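Local coordinates for protein phosphoribosylaminoimidazole carboxylase (Treponema denticola, PDB 5C5D) that catalyses the reversible carboxylation of 5-aminoimidazole ribonucleotide with carbon dioxide to give 4-carboxy-5-aminoimidazole ribonucleotide in de novo purine biosynthesis, at residues Ala22-Thr27 / Lys140-Ser145. The protein carries 1 engineered substitution. Sequence-based numbering, arbitrary orientation.
Sequences ASELKT and KSYMES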
loop_
_atom_site.group_PDB
_atom_site.type_symbol
_atom_site.label_atom_id
_atom_site.label_comp_id
_atom_site.label_asym_id
_atom_site.label_seq_id
_atom_site.Cartn_x
_atom_site.Cartn_y
_atom_site.Cartn_z
ATOM N N ALA D 22 29.986 2.983 -10.013
ATOM C CA ALA D 22 31.301 2.894 -10.634
ATOM C C ALA D 22 32.359 3.228 -9.590
ATOM O O ALA D 22 33.388 2.567 -9.499
ATOM C CB ALA D 22 31.404 3.825 -11.823
ATOM N N SER D 23 32.078 4.248 -8.786
ATOM C CA SER D 23 32.996 4.668 -7.736
ATOM C C SER D 23 33.313 3.502 -6.813
ATOM O O SER D 23 34.464 3.288 -6.427
ATOM C CB SER D 23 32.407 5.828 -6.921
ATOM O OG SER D 23 32.400 7.011 -7.690
ATOM N N GLU D 24 32.294 2.745 -6.465
ATOM C CA GLU D 24 32.511 1.641 -5.543
ATOM C C GLU D 24 33.268 0.507 -6.250
ATOM O O GLU D 24 34.151 -0.111 -5.654
ATOM C CB GLU D 24 31.173 1.150 -4.963
ATOM C CG GLU D 24 31.319 0.471 -3.626
ATOM C CD GLU D 24 31.662 1.449 -2.512
ATOM O OE1 GLU D 24 31.781 2.658 -2.789
ATOM O OE2 GLU D 24 31.783 1.015 -1.347
ATOM N N LEU D 25 32.964 0.250 -7.520
ATOM C CA LEU D 25 33.706 -0.786 -8.262
ATOM C C LEU D 25 35.196 -0.439 -8.348
ATOM O O LEU D 25 36.061 -1.314 -8.318
ATOM C CB LEU D 25 33.138 -0.980 -9.663
ATOM C CG LEU D 25 31.762 -1.620 -9.767
ATOM C CD1 LEU D 25 31.239 -1.471 -11.197
ATOM C CD2 LEU D 25 31.808 -3.066 -9.352
ATOM N N LYS D 26 35.511 0.846 -8.420
ATOM C CA LYS D 26 36.899 1.254 -8.515
ATOM C C LYS D 26 37.662 0.889 -7.251
ATOM O O LYS D 26 38.831 0.535 -7.328
ATOM C CB LYS D 26 36.992 2.757 -8.782
ATOM C CG LYS D 26 38.370 3.207 -9.183
ATOM C CD LYS D 26 38.334 4.580 -9.804
ATOM C CE LYS D 26 39.665 4.921 -10.440
ATOM N NZ LYS D 26 39.615 6.237 -11.131
ATOM N N THR D 27 36.996 0.958 -6.100
ATOM C CA THR D 27 37.623 0.605 -4.834
ATOM C C THR D 27 37.978 -0.892 -4.793
ATOM O O THR D 27 38.956 -1.268 -4.157
ATOM C CB THR D 27 36.731 0.934 -3.621
ATOM O OG1 THR D 27 35.593 0.083 -3.597
ATOM C CG2 THR D 27 36.257 2.369 -3.670
ATOM N N LYS D 140 37.131 -8.971 1.271
ATOM C CA LYS D 140 37.328 -9.256 2.689
ATOM C C LYS D 140 37.799 -8.000 3.434
ATOM O O LYS D 140 37.280 -7.676 4.488
ATOM C CB LYS D 140 38.332 -10.402 2.862
ATOM C CG LYS D 140 38.717 -10.707 4.291
ATOM C CD LYS D 140 39.680 -11.899 4.317
ATOM C CE LYS D 140 40.740 -11.794 5.411
ATOM N NZ LYS D 140 40.319 -12.418 6.694
ATOM N N SER D 141 38.748 -7.276 2.853
ATOM C CA SER D 141 39.233 -6.035 3.449
ATOM C C SER D 141 38.074 -5.025 3.620
ATOM O O SER D 141 37.936 -4.377 4.663
ATOM C CB SER D 141 40.364 -5.454 2.603
ATOM O OG SER D 141 40.716 -4.163 3.058
ATOM N N TYR D 142 37.222 -4.933 2.604
ATOM C CA TYR D 142 36.068 -4.026 2.592
ATOM C C TYR D 142 35.073 -4.352 3.684
ATOM O O TYR D 142 34.626 -3.480 4.438
ATOM C CB TYR D 142 35.399 -4.126 1.227
ATOM C CG TYR D 142 34.220 -3.236 0.930
ATOM C CD1 TYR D 142 34.395 -2.024 0.274
ATOM C CD2 TYR D 142 32.920 -3.659 1.193
ATOM C CE1 TYR D 142 33.319 -1.237 -0.055
ATOM C CE2 TYR D 142 31.831 -2.875 0.871
ATOM C CZ TYR D 142 32.035 -1.661 0.253
ATOM O OH TYR D 142 30.954 -0.877 -0.076
ATOM N N MET D 143 34.721 -5.630 3.766
ATOM C CA MET D 143 33.684 -6.052 4.679
ATOM C C MET D 143 34.239 -6.006 6.108
ATOM O O MET D 143 33.517 -5.638 7.039
ATOM C CB MET D 143 33.139 -7.438 4.259
ATOM C CG MET D 143 32.111 -7.317 3.091
ATOM S SD MET D 143 31.371 -8.854 2.502
ATOM C CE MET D 143 29.958 -8.867 3.629
ATOM N N GLU D 144 35.525 -6.303 6.287
ATOM C CA GLU D 144 36.127 -6.202 7.617
ATOM C C GLU D 144 36.183 -4.760 8.084
ATOM O O GLU D 144 35.925 -4.464 9.255
ATOM C CB GLU D 144 37.536 -6.826 7.640
ATOM C CG GLU D 144 37.474 -8.348 7.563
ATOM C CD GLU D 144 38.824 -9.043 7.693
ATOM O OE1 GLU D 144 39.889 -8.394 7.544
ATOM O OE2 GLU D 144 38.796 -10.266 7.948
ATOM N N SER D 145 36.493 -3.861 7.163
ATOM C CA SER D 145 36.525 -2.441 7.485
ATOM C C SER D 145 35.156 -1.947 7.932
ATOM O O SER D 145 35.061 -1.167 8.886
ATOM C CB SER D 145 37.028 -1.638 6.277
ATOM O OG SER D 145 36.860 -0.256 6.500
#
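Tyr-142 reaches out from the long C-terminal helix 133-157 and donates a hydrogen bond from its hydroxyl to the carboxylate of Glu-24 on helix 15-27, which packs against the parallel sheet of this three-layer alpha-beta-alpha fold. The bond from Tyr-142 OH to Glu-24 OE2 is modelled very short, at 2.4 Å, so its exact length is doubtful. OE2 arrives at the ring edge, in the plane of the phenol. Carboxylate and ring stand almost perpendicular, their planes 81° apart, and the two side chains cross at about a right angle. With CG anti to the backbone N (chi1 -177°), the tyrosine spans the distance to segment 22-27; between this segment and 140-145 the nearest CA atoms, those of Thr-27 and Tyr-142, are 8.9 Å apart. The glutamate bends at chi2 (71°), which brings its carboxylate round to the hydroxyl. Phe-28 meets the tyrosine ring at an inclination, and Glu-24 also touches Lys-118 and Ala-121 of helix 117-129. On the last turn of helix 15-27, Thr-27 OG1 lies 4.4 Å from Tyr-142 CE1 and donates a hydrogen bond to Glu-24 O, on a lone pair in the carbonyl plane, at 2.5 Å.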